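PDB 2EAB: alpha-fucosidase from Bifidobacterium bifidum, which probably releases alpha-1,2-linked L-fucose from glycans by hydrolysis, the chain here being the catalytic part of a larger calcium-binding protein. Local coordinates for residues Tyr376-Tyr381 / Asn756-His761; Met421-Gln426 / Thr721-Gly726; Val508-Gln513 / Leu686-Leu691. All blocks are in the same frame, centred on the assembly; numbering follows the deposited sequence.

Contact 1 of 3, residues Tyr376-Tyr381 / Asn756-His761; sequences YKYGRY and NLFDYH
Tyr378, on helix 365-386 of the helical (alpha/alpha)6-type catalytic domain, pushes its ring against an Asx turn formed by Asn756, Leu757 and Phe758. The tyrosine supplies most of the buried surface. Its CG is anti to the backbone N (chi1 -155°), which turns the ring off the helix and toward the loop between helices 738-751 and 767-780. The CD2/CE2 edge does the touching: Leu757 O lies at this edge, in the plane of the ring, 3.3 Å from Tyr378 CE2. Leu757 CB sits against the same two carbons, 3.6 Å from Tyr378 CE2, and the two side chains run obliquely past one another. Leu757 has a left-handed backbone conformation, and its carbonyl and CB both lie against this ring edge. Beyond CB, the leucine packs on Leu371 and Val375 of helix 365-386; the carbonyl oxygen, besides touching the ring edge, accepts a hydrogen bond from Asn769 ND2. Phe758 begins by leading away, but its ring comes back obliquely, with CE1 4.0 Å from Tyr378 OH. Pro53 of strand 52-55 touches both aromatic rings. The phenolic Tyr378 OH lies 2.9 Å from Asn756 O, a backbone atom. The Asn756 side chain works elsewhere: ND2 donates to Thr51 O, and OD1 closes the turn. There Phe758 N donates to Asn756 OD1 at 3.0 Å, nearly straight at 161°, with the nitrogen standing above the plane of the side-chain carbonyl.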
# COMPACT_ATOMS: atom_id res chain seq x y z
N TYR A 376 10.31 -0.31 -10.47
CA TYR A 376 9.06 0.38 -10.76
C TYR A 376 7.94 -0.61 -11.11
O TYR A 376 6.85 -0.59 -10.54
CB TYR A 376 9.24 1.40 -11.90
CG TYR A 376 7.91 1.96 -12.34
CD1 TYR A 376 7.30 2.98 -11.61
CD2 TYR A 376 7.22 1.41 -13.42
CE1 TYR A 376 6.06 3.47 -11.99
CE2 TYR A 376 5.97 1.90 -13.79
CZ TYR A 376 5.40 2.92 -13.07
OH TYR A 376 4.16 3.38 -13.44
N LYS A 377 8.24 -1.47 -12.08
CA LYS A 377 7.27 -2.43 -12.60
C LYS A 377 6.87 -3.45 -11.54
O LYS A 377 5.73 -3.91 -11.51
CB LYS A 377 7.85 -3.14 -13.82
CG LYS A 377 7.94 -2.26 -15.04
CD LYS A 377 8.81 -2.89 -16.11
CE LYS A 377 8.77 -2.05 -17.37
NZ LYS A 377 9.57 -2.66 -18.47
N TYR A 378 7.81 -3.79 -10.67
CA TYR A 378 7.58 -4.76 -9.60
C TYR A 378 6.51 -4.28 -8.64
O TYR A 378 5.72 -5.08 -8.14
CB TYR A 378 8.87 -5.00 -8.83
CG TYR A 378 9.03 -6.32 -8.09
CD1 TYR A 378 8.51 -7.53 -8.58
CD2 TYR A 378 9.78 -6.36 -6.92
CE1 TYR A 378 8.73 -8.73 -7.89
CE2 TYR A 378 10.01 -7.55 -6.24
CZ TYR A 378 9.49 -8.72 -6.73
OH TYR A 378 9.74 -9.90 -6.06
N GLY A 379 6.48 -2.97 -8.36
CA GLY A 379 5.46 -2.41 -7.49
C GLY A 379 4.07 -2.60 -8.06
O GLY A 379 3.11 -2.83 -7.32
N ARG A 380 3.95 -2.51 -9.38
CA ARG A 380 2.69 -2.78 -10.04
C ARG A 380 2.37 -4.27 -9.95
O ARG A 380 1.28 -4.65 -9.55
CB ARG A 380 2.71 -2.29 -11.49
CG ARG A 380 2.87 -0.77 -11.60
CD ARG A 380 2.67 -0.25 -13.02
NE ARG A 380 1.27 -0.34 -13.44
CZ ARG A 380 0.78 -1.28 -14.25
NH1 ARG A 380 1.57 -2.24 -14.73
NH2 ARG A 380 -0.50 -1.24 -14.58
N TYR A 381 3.34 -5.10 -10.32
CA TYR A 381 3.21 -6.55 -10.22
C TYR A 381 2.73 -7.00 -8.84
O TYR A 381 1.82 -7.82 -8.72
CB TYR A 381 4.55 -7.22 -10.57
CG TYR A 381 4.54 -8.70 -10.31
CD1 TYR A 381 4.06 -9.59 -11.27
CD2 TYR A 381 4.97 -9.22 -9.09
CE1 TYR A 381 4.02 -10.95 -11.03
CE2 TYR A 381 4.94 -10.58 -8.84
CZ TYR A 381 4.47 -11.44 -9.81
OH TYR A 381 4.43 -12.79 -9.55
N ASN A 756 15.89 -10.26 -4.48
CA ASN A 756 14.60 -10.52 -5.13
C ASN A 756 13.77 -9.24 -5.33
O ASN A 756 12.58 -9.32 -5.64
CB ASN A 756 13.80 -11.53 -4.32
CG ASN A 756 13.48 -11.04 -2.91
OD1 ASN A 756 13.87 -9.94 -2.52
ND2 ASN A 756 12.77 -11.86 -2.14
N LEU A 757 14.42 -8.10 -5.13
CA LEU A 757 13.82 -6.77 -5.25
C LEU A 757 12.70 -6.47 -4.25
O LEU A 757 11.92 -5.53 -4.44
CB LEU A 757 13.41 -6.45 -6.70
CG LEU A 757 14.53 -6.59 -7.73
CD1 LEU A 757 14.07 -6.09 -9.09
CD2 LEU A 757 15.82 -5.88 -7.30
N PHE A 758 12.64 -7.25 -3.17
CA PHE A 758 11.81 -6.86 -2.03
C PHE A 758 12.44 -5.66 -1.32
O PHE A 758 13.63 -5.66 -1.00
CB PHE A 758 11.67 -8.00 -1.02
CG PHE A 758 10.48 -8.91 -1.26
CD1 PHE A 758 9.45 -8.59 -2.16
CD2 PHE A 758 10.36 -10.08 -0.51
CE1 PHE A 758 8.35 -9.44 -2.33
CE2 PHE A 758 9.27 -10.94 -0.68
CZ PHE A 758 8.26 -10.62 -1.59
N ASP A 759 11.62 -4.65 -1.08
CA ASP A 759 12.01 -3.51 -0.26
C ASP A 759 12.26 -3.96 1.17
O ASP A 759 11.55 -4.84 1.69
CB ASP A 759 10.90 -2.46 -0.28
CG ASP A 759 11.13 -1.32 0.70
OD1 ASP A 759 11.86 -0.38 0.37
OD2 ASP A 759 10.55 -1.36 1.82
N TYR A 760 13.25 -3.35 1.81
CA TYR A 760 13.51 -3.66 3.19
C TYR A 760 13.68 -2.47 4.10
O TYR A 760 14.08 -1.38 3.68
CB TYR A 760 14.66 -4.68 3.34
CG TYR A 760 16.08 -4.21 3.13
CD1 TYR A 760 16.80 -3.60 4.17
CD2 TYR A 760 16.76 -4.45 1.93
CE1 TYR A 760 18.13 -3.22 4.01
CE2 TYR A 760 18.09 -4.08 1.77
CZ TYR A 760 18.76 -3.47 2.81
OH TYR A 760 20.08 -3.09 2.67
N HIS A 761 13.35 -2.72 5.36
CA HIS A 761 13.37 -1.73 6.43
C HIS A 761 14.71 -1.66 7.22
O HIS A 761 15.11 -0.57 7.58
CB HIS A 761 12.15 -1.95 7.33
CG HIS A 761 12.04 -1.00 8.49
ND1 HIS A 761 12.73 -1.19 9.67
CD2 HIS A 761 11.27 0.10 8.67
CE1 HIS A 761 12.41 -0.22 10.51
NE2 HIS A 761 11.53 0.57 9.93

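Contact 2 of 3, residues Met421-Gln426 / Thr721-Gly726; sequences MNVNLQ and TGWAIG. With EDO (1,2-ethanediol), chain D.
Val423 meets Trp723 through one methyl: CG1 stands 4.1 Å from Trp723 CD2, the valine branch running at about a right angle to the indole. Both residues have a gamma carbon in the crowded position between backbone N and carbonyl carbon, CG1 of Val423 at chi1 68° and CG of Trp723 at chi1 61°. These torsions bring methyl and indole together near the beginnings of helices 424-428 and 722-734. Ala724 CB lies on the other side of the indole plane, so the ring is held between two aliphatic carbons, each displaced toward its rim. His679 adds an inclined ring contact to the tryptophan. Asn424 brings the end of its side chain to the CB and CD1 side of Trp723, its amide plane 82° from the indole plane and therefore almost upright to it. On the far side of the short helix, Gln426 folds back over the preceding loop. Its NE2 donates to Met421 O at 2.8 Å, nearly straight, with the acceptor close to the amide plane, and its OE1 takes a weak hydrogen bond from Val423 N, the N-cap residue. Asn422 touches Trp510, and its OD1 is hydrogen-bonded to Tyr578 OH; with an alanine here, that hydroxyl would probably lose its mate and a gap would open beside the indole of Trp510. A 1,2-ethanediol, probably from the crystallisation liquor, lies over one face of the Asn422 amide, though its 2.4 Å approach from O2 to Asn422 O is doubtfully short. Such diols may mark a pocket here, where the N-terminal regions of helices 424-428 and 722-734 meet within the (alpha/alpha)6-type catalytic domain.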
# COMPACT_ATOMS: atom_id res chain seq x y z
N MET A 421 -1.55 1.54 9.90
CA MET A 421 -2.36 2.56 9.23
C MET A 421 -1.93 3.99 9.54
O MET A 421 -2.73 4.92 9.46
CB MET A 421 -3.84 2.32 9.56
CG MET A 421 -4.81 2.83 8.50
SD MET A 421 -6.47 2.19 8.76
CE MET A 421 -7.00 3.18 10.16
N ASN A 422 -0.65 4.18 9.86
CA ASN A 422 -0.12 5.53 10.06
C ASN A 422 1.11 5.79 9.18
O ASN A 422 2.07 6.43 9.61
CB ASN A 422 0.15 5.82 11.54
CG ASN A 422 0.00 7.30 11.90
OD1 ASN A 422 -0.57 8.09 11.14
ND2 ASN A 422 0.51 7.67 13.07
N VAL A 423 1.05 5.23 7.97
CA VAL A 423 1.88 5.53 6.78
C VAL A 423 1.97 4.30 5.88
O VAL A 423 1.99 4.44 4.65
CB VAL A 423 3.31 6.10 7.07
CG1 VAL A 423 4.22 5.07 7.73
CG2 VAL A 423 3.95 6.63 5.78
N ASN A 424 2.02 3.11 6.47
CA ASN A 424 2.38 1.92 5.71
C ASN A 424 1.27 1.45 4.78
O ASN A 424 1.49 1.27 3.58
CB ASN A 424 2.82 0.79 6.63
CG ASN A 424 3.92 1.20 7.58
OD1 ASN A 424 5.11 1.06 7.28
ND2 ASN A 424 3.53 1.73 8.72
N LEU A 425 0.08 1.26 5.33
CA LEU A 425 -1.06 0.86 4.52
C LEU A 425 -1.39 1.94 3.47
O LEU A 425 -1.74 1.62 2.33
CB LEU A 425 -2.28 0.56 5.40
CG LEU A 425 -3.50 -0.01 4.67
CD1 LEU A 425 -3.18 -1.34 3.99
CD2 LEU A 425 -4.67 -0.16 5.62
N GLN A 426 -1.25 3.20 3.87
CA GLN A 426 -1.40 4.31 2.94
C GLN A 426 -0.46 4.15 1.76
O GLN A 426 -0.87 4.27 0.60
CB GLN A 426 -1.13 5.64 3.65
CG GLN A 426 -2.23 6.10 4.61
CD GLN A 426 -2.18 5.48 6.00
OE1 GLN A 426 -1.28 4.69 6.32
NE2 GLN A 426 -3.14 5.85 6.83
N THR A 721 15.50 3.77 4.42
CA THR A 721 14.97 2.46 4.08
C THR A 721 13.46 2.44 4.25
O THR A 721 12.87 3.34 4.86
CB THR A 721 15.55 1.38 5.02
OG1 THR A 721 15.21 1.73 6.37
CG2 THR A 721 17.07 1.27 4.88
N GLY A 722 12.85 1.39 3.70
CA GLY A 722 11.44 1.11 3.93
C GLY A 722 10.52 2.29 3.70
O GLY A 722 10.65 3.01 2.71
N TRP A 723 9.58 2.49 4.63
CA TRP A 723 8.58 3.54 4.47
C TRP A 723 9.22 4.93 4.41
O TRP A 723 8.69 5.84 3.76
CB TRP A 723 7.50 3.49 5.57
CG TRP A 723 8.04 3.69 6.95
CD1 TRP A 723 8.37 2.71 7.85
CD2 TRP A 723 8.34 4.93 7.59
NE1 TRP A 723 8.86 3.27 9.00
CE2 TRP A 723 8.85 4.63 8.87
CE3 TRP A 723 8.23 6.28 7.21
CZ2 TRP A 723 9.25 5.63 9.77
CZ3 TRP A 723 8.63 7.26 8.09
CH2 TRP A 723 9.13 6.93 9.36
N ALA A 724 10.35 5.11 5.09
CA ALA A 724 10.96 6.43 5.17
C ALA A 724 11.50 6.87 3.81
O ALA A 724 11.26 8.00 3.37
CB ALA A 724 12.04 6.48 6.23
N ILE A 725 12.21 5.98 3.13
CA ILE A 725 12.70 6.31 1.80
C ILE A 725 11.53 6.45 0.80
O ILE A 725 11.54 7.35 -0.04
CB ILE A 725 13.83 5.35 1.30
CG1 ILE A 725 14.58 5.98 0.12
CG2 ILE A 725 13.29 3.97 0.93
CD1 ILE A 725 15.35 7.23 0.48
N GLY A 726 10.52 5.59 0.93
CA GLY A 726 9.32 5.71 0.09
C GLY A 726 8.65 7.06 0.24
O GLY A 726 8.31 7.71 -0.76
C1 EDO D . 3.41 9.78 9.73
O1 EDO D . 4.88 10.00 10.01
C2 EDO D . 2.82 9.14 11.05
O2 EDO D . 3.37 7.75 11.18

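Contact 3 of 3, residues Val508-Gln513 / Leu686-Leu691; sequences VPWILQ and LFPGDL. With TRS (2-amino-2-hydroxymethyl-propane-1,3-diol), chain K.
Pro688 sets its ring against Trp510 and Gln513, one turn apart on helix 507-520, and gives the largest share of the buried surface. Its CG is the atom that reaches both: it lies 3.9 Å from Trp510 NE1, the indole and pyrrolidine side chains crossing at about a right angle, and 3.5 Å from Gln513 OE1. The peptide bond before Pro688 is cis, and Pro688 CB also lies over one face of the Phe687 ring, displaced toward its rim. Gln513 has CG anti to its carbonyl carbon (chi1 -71°) and continues extended, carrying the amide straight across toward the loop.

The polar links pass through a bound Tris molecule, probably from the crystallisation liquor. Tris O3 donates to Gln513 OE1 at 2.6 Å, while Tris O1 donates to Pro688 O at 2.9 Å, so a single small molecule ties helix to loop. Its amine is hydrogen-bonded to Asp690 OD2, and Glu517, Glu520 and Asp589 also bind the molecule. Asp690 and Glu520 are calcium ligands seen crystallographically for this protein; no such ion is bound to this chain, and Tris is hydrogen-bonded to both.

The loop carbonyls have a second anchor, because Arg734 gives NH2 to Pro688 O and NH1 to Gly689 O. In the helical catalytic domain, this loop, which precedes helix 697-711, is thus braced by the end of helix 722-734, while helix 577-596 packs on Gln513 and Asp690 and helix 525-546 backs Leu512.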
# COMPACT_ATOMS: atom_id res chain seq x y z
N VAL A 508 -7.39 7.41 10.56
CA VAL A 508 -8.63 7.22 9.79
C VAL A 508 -8.82 8.33 8.73
O VAL A 508 -8.93 8.01 7.55
CB VAL A 508 -9.87 7.01 10.69
CG1 VAL A 508 -11.14 6.94 9.85
CG2 VAL A 508 -9.71 5.73 11.50
N PRO A 509 -8.79 9.62 9.13
CA PRO A 509 -8.66 10.66 8.10
C PRO A 509 -7.62 10.32 7.02
O PRO A 509 -7.92 10.43 5.83
CB PRO A 509 -8.26 11.89 8.92
CG PRO A 509 -8.98 11.70 10.22
CD PRO A 509 -8.96 10.21 10.48
N TRP A 510 -6.43 9.90 7.42
CA TRP A 510 -5.39 9.63 6.43
C TRP A 510 -5.77 8.52 5.45
O TRP A 510 -5.69 8.72 4.23
CB TRP A 510 -4.07 9.31 7.12
CG TRP A 510 -2.87 9.39 6.23
CD1 TRP A 510 -2.83 9.61 4.88
CD2 TRP A 510 -1.52 9.22 6.64
NE1 TRP A 510 -1.54 9.61 4.43
CE2 TRP A 510 -0.71 9.36 5.49
CE3 TRP A 510 -0.91 8.97 7.88
CZ2 TRP A 510 0.69 9.26 5.54
CZ3 TRP A 510 0.47 8.87 7.93
CH2 TRP A 510 1.26 9.01 6.77
N ILE A 511 -6.18 7.36 5.95
CA ILE A 511 -6.55 6.28 5.04
C ILE A 511 -7.77 6.67 4.18
O ILE A 511 -7.90 6.19 3.05
CB ILE A 511 -6.76 4.93 5.78
CG1 ILE A 511 -6.58 3.74 4.82
CG2 ILE A 511 -8.12 4.87 6.49
CD1 ILE A 511 -5.15 3.57 4.31
N LEU A 512 -8.63 7.54 4.70
CA LEU A 512 -9.72 8.07 3.89
C LEU A 512 -9.24 8.85 2.67
O LEU A 512 -9.98 8.96 1.68
CB LEU A 512 -10.69 8.89 4.72
CG LEU A 512 -11.60 8.06 5.64
CD1 LEU A 512 -12.30 8.96 6.64
CD2 LEU A 512 -12.61 7.23 4.86
N GLN A 513 -8.03 9.40 2.72
CA GLN A 513 -7.47 10.02 1.52
C GLN A 513 -7.32 8.99 0.40
O GLN A 513 -7.71 9.25 -0.74
CB GLN A 513 -6.13 10.67 1.78
CG GLN A 513 -6.20 11.94 2.60
CD GLN A 513 -4.90 12.72 2.58
OE1 GLN A 513 -4.29 12.89 1.54
NE2 GLN A 513 -4.50 13.23 3.75
N LEU A 686 2.29 18.25 1.97
CA LEU A 686 3.10 18.26 0.75
C LEU A 686 2.92 16.97 -0.05
O LEU A 686 2.75 17.00 -1.27
CB LEU A 686 4.59 18.46 1.10
CG LEU A 686 5.60 18.17 -0.02
CD1 LEU A 686 5.52 19.22 -1.11
CD2 LEU A 686 7.01 18.10 0.53
N PHE A 687 3.00 15.84 0.65
CA PHE A 687 2.66 14.56 0.07
C PHE A 687 2.05 13.68 1.16
O PHE A 687 2.66 13.49 2.21
CB PHE A 687 3.87 13.83 -0.55
CG PHE A 687 3.45 12.57 -1.23
CD1 PHE A 687 3.09 12.58 -2.57
CD2 PHE A 687 3.30 11.40 -0.50
CE1 PHE A 687 2.63 11.43 -3.19
CE2 PHE A 687 2.83 10.25 -1.11
CZ PHE A 687 2.50 10.26 -2.46
N PRO A 688 0.88 13.08 0.89
CA PRO A 688 0.12 13.05 -0.38
C PRO A 688 -0.79 14.23 -0.65
O PRO A 688 -1.36 14.32 -1.75
CB PRO A 688 -0.73 11.79 -0.22
CG PRO A 688 -1.01 11.74 1.25
CD PRO A 688 0.24 12.24 1.92
N GLY A 689 -0.93 15.13 0.32
CA GLY A 689 -1.95 16.18 0.29
C GLY A 689 -1.76 17.28 -0.73
O GLY A 689 -0.85 17.24 -1.56
N ASP A 690 -2.65 18.27 -0.68
CA ASP A 690 -2.56 19.43 -1.57
C ASP A 690 -2.52 20.74 -0.80
O ASP A 690 -2.86 21.81 -1.33
CB ASP A 690 -3.69 19.44 -2.62
CG ASP A 690 -5.05 19.78 -2.05
OD1 ASP A 690 -5.21 19.85 -0.81
OD2 ASP A 690 -5.99 19.96 -2.86
N LEU A 691 -2.09 20.65 0.45
CA LEU A 691 -1.92 21.81 1.31
C LEU A 691 -0.67 22.59 0.94
O LEU A 691 -0.64 23.82 1.05
CB LEU A 691 -1.85 21.31 2.75
CG LEU A 691 -1.83 22.27 3.93
CD1 LEU A 691 -2.96 23.29 3.87
CD2 LEU A 691 -1.91 21.43 5.19
C TRS K . -5.21 13.96 -2.28
C1 TRS K . -4.55 14.86 -3.32
C2 TRS K . -6.00 14.79 -1.29
C3 TRS K . -4.16 13.12 -1.54
N TRS K . -6.14 13.07 -2.98
O1 TRS K . -3.64 15.79 -2.71
O2 TRS K . -7.11 15.41 -1.70
O3 TRS K . -4.75 11.98 -0.90

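In the fold
The three contacts follow a bent path through the catalytic domain, with contact 2 in the middle. Its centre is 14 and 13 Å from those of contacts 1 and 3, whereas the outer two lie 23 Å apart by centres and about 12 Å by nearest atoms. Thr721 OG1 and His761 O, 2.6 Å apart, probably hydrogen-bond contact 2 to contact 1. Toward contact 3, Val423 CA rests 3.5 Å from Trp510 CH2. The side chain of Phe758 is about 13 Å from the bound calcium ion; those of Gln513 and Glu520, a ligand of a calcium site without its ion in this chain, are about 7 Å apart. Along the chain, contact 3 nests inside contact 2, itself inside contact 1.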